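Local atomic coordinates of malonyl CoA-acyl carrier protein transacylase (Bartonella henselae, PDB entry 3QAT), a protein that probably transfers the malonyl group of malonyl-CoA to acyl carrier protein, supplying the building block for chain elongation in fatty acid biosynthesis. Residues D41-K46 against T116-R121; R33-E38 against S73-R78; P213-M218 against Q256-V261. One frame throughout, in Å; residues are numbered along the deposited sequence. Where two conformers were deposited one is given.

All three contacts join helices of the acyl transferase domain, but at different depths. Contacts 1 and 2 share helix 30-43: its middle packs on helix 62-82 in contact 2, and its C-terminal end meets helix 113-129 in contact 1, about 13 Å away between centres. Contact 1 is partly exposed and the most polar, with direct arginine bonds. Contact 2 has a buried apolar core, and water links its charged pair, Glu38 and Arg78. Contact 3, buried and made by van der Waals packing, mainly of aliphatic groups, lies nearer the centre of the chain, close to the probable nucleophile elbow. It touches contact 1 where Met218 CE packs on Leu119 O at 3.7 Å, while contact 2 stays about 15 Å away between nearest atoms.

Contact 1: residues D41-K46 against T116-R121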
loop_
_atom_site.group_PDB
_atom_site.type_symbol
_atom_site.label_atom_id
_atom_site.label_comp_id
_atom_site.label_asym_id
_atom_site.label_seq_id
_atom_site.Cartn_x
_atom_site.Cartn_y
_atom_site.Cartn_z
ATOM N N ASP A 41 5.163 21.149 2.539
ATOM C CA ASP A 41 6.035 21.775 3.545
ATOM C C ASP A 41 6.972 20.760 4.182
ATOM O O ASP A 41 8.175 21.008 4.319
ATOM C CB ASP A 41 5.198 22.465 4.632
ATOM C CG ASP A 41 6.066 23.131 5.673
ATOM O OD1 ASP A 41 6.564 24.233 5.400
ATOM O OD2 ASP A 41 6.258 22.544 6.740
ATOM N N ALA A 42 6.416 19.603 4.530
ATOM C CA ALA A 42 7.150 18.567 5.243
ATOM C C ALA A 42 8.336 18.070 4.421
ATOM O O ALA A 42 9.380 17.709 4.976
ATOM C CB ALA A 42 6.220 17.379 5.558
ATOM N N LEU A 43 8.140 18.032 3.105
ATOM C CA LEU A 43 9.176 17.565 2.163
ATOM C C LEU A 43 10.031 18.682 1.550
ATOM O O LEU A 43 10.956 18.396 0.761
ATOM C CB LEU A 43 8.515 16.768 1.021
ATOM C CG LEU A 43 7.741 15.541 1.508
ATOM C CD1 LEU A 43 7.073 14.809 0.314
ATOM C CD2 LEU A 43 8.637 14.598 2.344
ATOM N N SER A 44 9.699 19.934 1.884
ATOM C CA SER A 44 10.370 21.121 1.337
ATOM C C SER A 44 10.347 21.111 -0.184
ATOM O O SER A 44 11.359 21.405 -0.839
ATOM C CB SER A 44 11.828 21.202 1.825
ATOM O OG SER A 44 11.885 21.325 3.240
ATOM N N GLU A 45 9.189 20.780 -0.761
ATOM C CA GLU A 45 9.081 20.548 -2.205
ATOM C C GLU A 45 7.644 20.748 -2.634
ATOM O O GLU A 45 6.749 20.350 -1.894
ATOM C CB GLU A 45 9.425 19.066 -2.496
ATOM C CG GLU A 45 9.685 18.759 -3.959
ATOM C CD GLU A 45 9.632 17.269 -4.265
ATOM O OE1 GLU A 45 9.226 16.455 -3.402
ATOM O OE2 GLU A 45 9.998 16.920 -5.394
ATOM N N LYS A 46 7.425 21.289 -3.835
ATOM C CA LYS A 46 6.077 21.338 -4.401
ATOM C C LYS A 46 5.715 19.976 -5.038
ATOM O O LYS A 46 5.480 19.858 -6.251
ATOM C CB LYS A 46 5.942 22.463 -5.431
ATOM C CG LYS A 46 5.920 23.862 -4.828
ATOM C CD LYS A 46 4.571 24.125 -4.137
ATOM C CE LYS A 46 4.410 25.588 -3.701
ATOM N NZ LYS A 46 3.015 25.858 -3.191
ATOM N N THR A 116 4.681 11.234 8.649
ATOM C CA THR A 116 4.332 10.192 7.679
ATOM C C THR A 116 4.847 10.560 6.293
ATOM O O THR A 116 5.399 9.707 5.577
ATOM C CB THR A 116 2.818 9.987 7.638
ATOM O OG1 THR A 116 2.353 9.677 8.969
ATOM C CG2 THR A 116 2.482 8.789 6.730
ATOM N N ALA A 117 4.706 11.837 5.926
ATOM C CA ALA A 117 5.263 12.286 4.637
ATOM C C ALA A 117 6.772 12.041 4.561
ATOM O O ALA A 117 7.272 11.506 3.570
ATOM C CB ALA A 117 4.950 13.763 4.398
ATOM N N ARG A 118 7.484 12.405 5.617
ATOM C CA ARG A 118 8.921 12.256 5.620
ATOM C C ARG A 118 9.334 10.789 5.646
ATOM O O ARG A 118 10.284 10.409 4.961
ATOM C CB ARG A 118 9.531 13.031 6.803
ATOM C CG ARG A 118 9.424 14.554 6.642
ATOM C CD ARG A 118 9.862 15.243 7.909
ATOM N NE ARG A 118 9.802 16.682 7.721
ATOM C CZ ARG A 118 9.908 17.566 8.703
ATOM N NH1 ARG A 118 10.040 17.162 9.969
ATOM N NH2 ARG A 118 9.861 18.861 8.412
ATOM N N LEU A 119 8.618 9.975 6.409
ATOM C CA LEU A 119 8.932 8.541 6.449
ATOM C C LEU A 119 8.774 7.934 5.063
ATOM O O LEU A 119 9.598 7.114 4.668
ATOM C CB LEU A 119 8.035 7.777 7.446
ATOM C CG LEU A 119 8.334 7.981 8.935
ATOM C CD1 LEU A 119 7.130 7.472 9.726
ATOM C CD2 LEU A 119 9.613 7.233 9.342
ATOM N N LEU A 120 7.720 8.332 4.331
ATOM C CA LEU A 120 7.473 7.757 2.998
ATOM C C LEU A 120 8.456 8.239 1.944
ATOM O O LEU A 120 8.835 7.487 1.054
ATOM C CB LEU A 120 6.016 7.969 2.551
ATOM C CG LEU A 120 5.048 7.112 3.376
ATOM C CD1 LEU A 120 3.648 7.537 3.002
ATOM C CD2 LEU A 120 5.273 5.614 3.094
ATOM N N ARG A 121 8.929 9.476 2.088
ATOM C CA ARG A 121 10.000 9.959 1.233
ATOM C C ARG A 121 11.319 9.186 1.502
ATOM O O ARG A 121 11.996 8.766 0.573
ATOM C CB ARG A 121 10.138 11.482 1.394
ATOM C CG ARG A 121 11.374 12.113 0.757
ATOM C CD ARG A 121 11.548 11.814 -0.730
ATOM N NE ARG A 121 10.386 12.161 -1.572
ATOM C CZ ARG A 121 10.115 13.389 -2.025
ATOM N NH1 ARG A 121 10.819 14.454 -1.636
ATOM N NH2 ARG A 121 9.088 13.548 -2.861
HETATM O O HOH W 1 10.141 20.616 6.333
HETATM O O HOH W 2 12.226 15.630 0.671
#
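Ala42 and Arg118 meet through a nearly linear hydrogen bond: Arg118 NE donates to Ala42 O at 3.0 Å with an N-H...O angle of 179°, and the oxygen lies in the guanidinium plane. Water 1 sits at the same edge, linking Arg118 NH2 to Asp41 O. Arg121 forms the second grip, a salt bridge in which NH2 and NH1 both reach Glu45 OE1, at 3.0 and 3.1 Å. NH2 approaches the syn lone pair of OE1, whereas NH1 meets it from above the carboxylate, whose plane is turned 71° from the guanidinium. Glu45 was modelled in two conformers, so the bridge is certain for only one. Between the polar pairs, Leu43 CD2 lies 3.6 Å from Arg121 CB, while CD1 sits over one guanidinium face; Ala42 CB and Ala117 CB meet at 4.0 Å. Arg121 leaves its helix with CG anti to the backbone N (chi1 170°), then bends at chi2 and chi3, which wraps the chain round Leu43. Ser44, with positive phi, forms a Schellman motif where the chain leaves the helix and leads to Glu45. Beyond the pair, Arg121 NE bonds to Ala63 O, Leu120 packs on helix 62-82, and Leu119 packs on helix 212-224.

Contact 2: residues R33-E38 against S73-R78; sequences RMVFEE and SMAVIR
Glu38 OE1 is held by two waters, each donating to it at 2.7 Å, and both waters lead to Arg78. They flank a roughly antiparallel helix pair, the segments of helices 30-43 and 62-82 running at 142° with their axes 8.6 Å apart. Water 4 accepts from Arg78 NH2 at 2.9 Å, water 3 from NH1 at 3.2 Å; water 3 also makes a weak bond to Met34 O. Carboxylate and guanidinium are thus joined through solvent, with 4.8 Å between Glu38 OE1 and Arg78 NH2, and their opposite charges probably favour this placement. Val35 fills the interface with both methyls. CG1, anti to the backbone N (chi1 165°), reaches Ala75 N and Met74 CB; CG2 lies against the aliphatic part of Arg78. There Arg78 CG, anti to the carbonyl carbon, packs on the valine, and the bend at chi2 then turns the rest of the chain toward the waters. The other carboxylate oxygen, Glu38 OE2, is hydrogen-bonded to Thr114 OG1, and Leu113, the residue before Thr114, touches Val35, Met74 and Arg78. Phe36, whose ring also meets that of Phe52, closes the opposite flank from the waters: its CE2 comes 3.8 Å from Ala75 CB.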
loop_
_atom_site.group_PDB
_atom_site.type_symbol
_atom_site.label_atom_id
_atom_site.label_comp_id
_atom_site.label_asym_id
_atom_site.label_seq_id
_atom_site.Cartn_x
_atom_site.Cartn_y
_atom_site.Cartn_z
ATOM N N ARG A 33 -7.229 20.488 0.979
ATOM C CA ARG A 33 -6.190 21.425 0.524
ATOM C C ARG A 33 -5.039 21.502 1.535
ATOM O O ARG A 33 -3.846 21.456 1.155
ATOM C CB ARG A 33 -6.811 22.819 0.298
ATOM C CG ARG A 33 -5.891 23.872 -0.310
ATOM C CD ARG A 33 -6.691 25.207 -0.524
ATOM N NE ARG A 33 -8.039 24.865 -0.998
ATOM C CZ ARG A 33 -9.201 25.317 -0.505
ATOM N NH1 ARG A 33 -9.251 26.246 0.463
ATOM N NH2 ARG A 33 -10.334 24.858 -1.030
ATOM N N MET A 34 -5.381 21.566 2.821
ATOM C CA MET A 34 -4.348 21.691 3.859
ATOM C C MET A 34 -3.466 20.457 3.990
ATOM O O MET A 34 -2.312 20.583 4.331
ATOM C CB MET A 34 -4.984 22.037 5.210
ATOM C CG MET A 34 -5.527 23.438 5.227
ATOM S SD MET A 34 -6.242 23.948 6.812
ATOM C CE MET A 34 -7.469 22.685 7.104
ATOM N N VAL A 35 -4.008 19.274 3.728
ATOM C CA VAL A 35 -3.155 18.064 3.741
ATOM C C VAL A 35 -2.045 18.181 2.694
ATOM O O VAL A 35 -0.862 17.967 3.015
ATOM C CB VAL A 35 -3.999 16.781 3.522
ATOM C CG1 VAL A 35 -3.102 15.564 3.168
ATOM C CG2 VAL A 35 -4.836 16.507 4.761
ATOM N N PHE A 36 -2.391 18.567 1.464
ATOM C CA PHE A 36 -1.357 18.728 0.420
ATOM C C PHE A 36 -0.371 19.830 0.735
ATOM O O PHE A 36 0.824 19.679 0.496
ATOM C CB PHE A 36 -1.963 18.915 -0.976
ATOM C CG PHE A 36 -2.661 17.685 -1.488
ATOM C CD1 PHE A 36 -1.963 16.720 -2.219
ATOM C CD2 PHE A 36 -4.015 17.467 -1.232
ATOM C CE1 PHE A 36 -2.626 15.570 -2.677
ATOM C CE2 PHE A 36 -4.673 16.326 -1.703
ATOM C CZ PHE A 36 -3.978 15.373 -2.413
ATOM N N GLU A 37 -0.865 20.947 1.278
ATOM C CA GLU A 37 0.028 22.013 1.691
ATOM C C GLU A 37 1.039 21.547 2.733
ATOM O O GLU A 37 2.221 21.895 2.651
ATOM C CB GLU A 37 -0.790 23.174 2.256
ATOM C CG GLU A 37 -1.598 23.912 1.194
ATOM C CD GLU A 37 -2.541 24.911 1.815
ATOM O OE1 GLU A 37 -2.548 25.016 3.056
ATOM O OE2 GLU A 37 -3.253 25.606 1.066
ATOM N N GLU A 38 0.574 20.758 3.717
ATOM C CA GLU A 38 1.453 20.311 4.784
ATOM C C GLU A 38 2.463 19.288 4.257
ATOM O O GLU A 38 3.635 19.325 4.643
ATOM C CB GLU A 38 0.674 19.739 5.981
ATOM C CG GLU A 38 1.641 19.310 7.079
ATOM C CD GLU A 38 0.985 18.978 8.410
ATOM O OE1 GLU A 38 -0.257 19.028 8.511
ATOM O OE2 GLU A 38 1.743 18.640 9.335
ATOM N N SER A 73 -4.955 9.869 0.365
ATOM C CA SER A 73 -5.710 9.133 1.377
ATOM C C SER A 73 -6.025 9.999 2.598
ATOM O O SER A 73 -7.165 10.026 3.090
ATOM C CB SER A 73 -4.975 7.862 1.822
ATOM O OG SER A 73 -5.008 6.855 0.829
ATOM N N MET A 74 -5.011 10.712 3.070
ATOM C CA MET A 74 -5.212 11.562 4.275
ATOM C C MET A 74 -6.119 12.762 3.996
ATOM O O MET A 74 -6.861 13.186 4.879
ATOM C CB MET A 74 -3.867 11.998 4.867
ATOM C CG MET A 74 -3.186 10.862 5.644
ATOM S SD MET A 74 -4.216 10.122 6.959
ATOM C CE MET A 74 -4.627 11.562 7.952
ATOM N N ALA A 75 -6.103 13.288 2.765
ATOM C CA ALA A 75 -7.073 14.349 2.406
ATOM C C ALA A 75 -8.507 13.798 2.548
ATOM O O ALA A 75 -9.376 14.453 3.143
ATOM C CB ALA A 75 -6.843 14.843 0.972
ATOM N N VAL A 76 -8.755 12.603 2.023
ATOM C CA VAL A 76 -10.073 11.970 2.202
ATOM C C VAL A 76 -10.415 11.793 3.692
ATOM O O VAL A 76 -11.535 12.153 4.117
ATOM C CB VAL A 76 -10.166 10.633 1.461
ATOM C CG1 VAL A 76 -11.486 9.901 1.823
ATOM C CG2 VAL A 76 -10.074 10.866 -0.034
ATOM N N ILE A 77 -9.471 11.279 4.491
ATOM C CA ILE A 77 -9.719 11.088 5.929
ATOM C C ILE A 77 -10.093 12.417 6.596
ATOM O O ILE A 77 -11.052 12.484 7.392
ATOM C CB ILE A 77 -8.512 10.427 6.667
ATOM C CG1 ILE A 77 -8.285 8.969 6.194
ATOM C CG2 ILE A 77 -8.684 10.512 8.227
ATOM C CD1 ILE A 77 -9.417 7.949 6.597
ATOM N N ARG A 78 -9.326 13.468 6.295
ATOM C CA ARG A 78 -9.578 14.741 6.973
ATOM C C ARG A 78 -10.917 15.340 6.596
ATOM O O ARG A 78 -11.598 15.915 7.462
ATOM C CB ARG A 78 -8.463 15.751 6.717
ATOM C CG ARG A 78 -7.165 15.313 7.304
ATOM C CD ARG A 78 -7.070 15.714 8.747
ATOM N NE ARG A 78 -5.746 15.380 9.278
ATOM C CZ ARG A 78 -4.667 16.169 9.175
ATOM N NH1 ARG A 78 -4.713 17.325 8.526
ATOM N NH2 ARG A 78 -3.535 15.783 9.709
HETATM O O HOH W 3 -2.634 19.284 7.178
HETATM O O HOH W 4 -1.551 17.784 10.540
#

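Contact 3: residues P213-M218 against Q256-V261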
loop_
_atom_site.group_PDB
_atom_site.type_symbol
_atom_site.label_atom_id
_atom_site.label_comp_id
_atom_site.label_asym_id
_atom_site.label_seq_id
_atom_site.Cartn_x
_atom_site.Cartn_y
_atom_site.Cartn_z
ATOM N N PRO A 213 18.935 -3.057 2.276
ATOM C CA PRO A 213 19.414 -1.698 2.623
ATOM C C PRO A 213 18.263 -0.710 2.923
ATOM O O PRO A 213 18.399 0.188 3.773
ATOM C CB PRO A 213 20.183 -1.263 1.365
ATOM C CG PRO A 213 20.636 -2.566 0.731
ATOM C CD PRO A 213 19.457 -3.491 0.961
ATOM N N ALA A 214 17.131 -0.882 2.254
ATOM C CA ALA A 214 15.984 -0.026 2.511
ATOM C C ALA A 214 15.319 -0.366 3.854
ATOM O O ALA A 214 14.802 0.530 4.541
ATOM C CB ALA A 214 14.970 -0.109 1.366
ATOM N N ALA A 215 15.308 -1.646 4.224
ATOM C CA ALA A 215 14.818 -2.045 5.544
ATOM C C ALA A 215 15.649 -1.392 6.656
ATOM O O ALA A 215 15.097 -0.865 7.627
ATOM C CB ALA A 215 14.813 -3.580 5.689
ATOM N N ASN A 216 16.975 -1.439 6.507
ATOM C CA ASN A 216 17.864 -0.808 7.481
ATOM C C ASN A 216 17.602 0.704 7.597
ATOM O O ASN A 216 17.576 1.252 8.709
ATOM C CB ASN A 216 19.318 -1.064 7.106
ATOM C CG ASN A 216 19.676 -2.536 7.126
ATOM O OD1 ASN A 216 18.977 -3.360 7.728
ATOM N ND2 ASN A 216 20.794 -2.877 6.475
ATOM N N ALA A 217 17.405 1.369 6.452
ATOM C CA ALA A 217 17.068 2.797 6.438
ATOM C C ALA A 217 15.752 3.079 7.184
ATOM O O ALA A 217 15.643 4.058 7.946
ATOM C CB ALA A 217 17.031 3.358 4.996
ATOM N N MET A 218 14.764 2.209 6.997
ATOM C CA MET A 218 13.482 2.408 7.685
ATOM C C MET A 218 13.583 2.148 9.185
ATOM O O MET A 218 12.920 2.819 9.979
ATOM C CB MET A 218 12.361 1.560 7.079
ATOM C CG MET A 218 11.910 2.007 5.674
ATOM S SD MET A 218 11.620 3.789 5.533
ATOM C CE MET A 218 10.331 4.101 6.738
ATOM N N GLN A 256 8.384 -5.757 6.722
ATOM C CA GLN A 256 7.542 -5.622 5.532
ATOM C C GLN A 256 8.358 -5.299 4.266
ATOM O O GLN A 256 8.046 -5.778 3.162
ATOM C CB GLN A 256 6.483 -4.543 5.814
ATOM C CG GLN A 256 5.281 -4.555 4.878
ATOM C CD GLN A 256 5.533 -3.826 3.598
ATOM O OE1 GLN A 256 6.580 -3.188 3.413
ATOM N NE2 GLN A 256 4.577 -3.931 2.677
ATOM N N VAL A 257 9.411 -4.512 4.424
ATOM C CA VAL A 257 10.186 -4.044 3.270
ATOM C C VAL A 257 10.761 -5.197 2.444
ATOM O O VAL A 257 10.788 -5.116 1.225
ATOM C CB VAL A 257 11.307 -3.085 3.760
ATOM C CG1 VAL A 257 12.313 -2.753 2.661
ATOM C CG2 VAL A 257 10.653 -1.806 4.351
ATOM N N THR A 258 11.215 -6.257 3.117
ATOM C CA THR A 258 11.812 -7.402 2.429
ATOM C C THR A 258 10.890 -8.605 2.299
ATOM O O THR A 258 11.286 -9.610 1.688
ATOM C CB THR A 258 13.092 -7.884 3.149
ATOM O OG1 THR A 258 12.799 -8.122 4.531
ATOM C CG2 THR A 258 14.165 -6.843 3.014
ATOM N N GLY A 259 9.687 -8.508 2.862
ATOM C CA GLY A 259 8.788 -9.658 2.953
ATOM C C GLY A 259 7.536 -9.517 2.108
ATOM O O GLY A 259 7.268 -8.453 1.541
ATOM N N ARG A 260 6.774 -10.612 2.080
ATOM C CA ARG A 260 5.551 -10.735 1.276
ATOM C C ARG A 260 4.400 -9.895 1.823
ATOM O O ARG A 260 4.120 -9.892 3.029
ATOM C CB ARG A 260 5.135 -12.207 1.203
ATOM C CG ARG A 260 3.727 -12.486 0.655
ATOM C CD ARG A 260 3.477 -14.001 0.552
ATOM N NE ARG A 260 3.583 -14.659 1.852
ATOM C CZ ARG A 260 2.584 -15.278 2.484
ATOM N NH1 ARG A 260 1.366 -15.360 1.939
ATOM N NH2 ARG A 260 2.816 -15.830 3.669
ATOM N N VAL A 261 3.721 -9.180 0.930
ATOM C CA VAL A 261 2.512 -8.457 1.328
ATOM C C VAL A 261 1.353 -9.461 1.285
ATOM O O VAL A 261 0.956 -9.917 0.208
ATOM C CB VAL A 261 2.211 -7.284 0.366
ATOM C CG1 VAL A 261 0.892 -6.604 0.767
ATOM C CG2 VAL A 261 3.369 -6.275 0.428
#
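The C-terminal end of helix 246-258 packs here against helix 212-224, close to the probable nucleophile elbow that holds Ser98. Val257 carries the contact from this end. Its CG1 reaches the backbone of the other helix, 3.6 Å from Ala215 N, and also touches the methyls of two consecutive alanines, Ala214 CB and Ala215 CB, each at 4.0 Å. Because CG1 stands anti to the backbone N (chi1 170°), CG2 is left to face the next turn, where it meets Met218 CG at 4.2 Å. Thr258 adds a looser touch, its CG2 lying 4.3 Å from Ala215 CB. The small alanine side chains let the helices come close, with Ala215 CA and Val257 CA only 5.5 Å apart. The neighbouring Gln256 faces elsewhere: its O is hydrogen-bonded to His207 ND1, its OE1 accepts from Arg123 NH2, and its NE2 bonds to Asn237 OD1 and weakly to Ser98 OG. The bonds to His207 and Ser98 are consistent with a nearby Ser-His active site, as in relatives. After Gly259 the chain runs on to Val261, whose backbone pairs with strand 162-169. Across the helix pair, side chains meet through methyl and methylene groups, and CG1 also rests on Ala215 N, which implies that van der Waals fit rather than directional bonding places Val257.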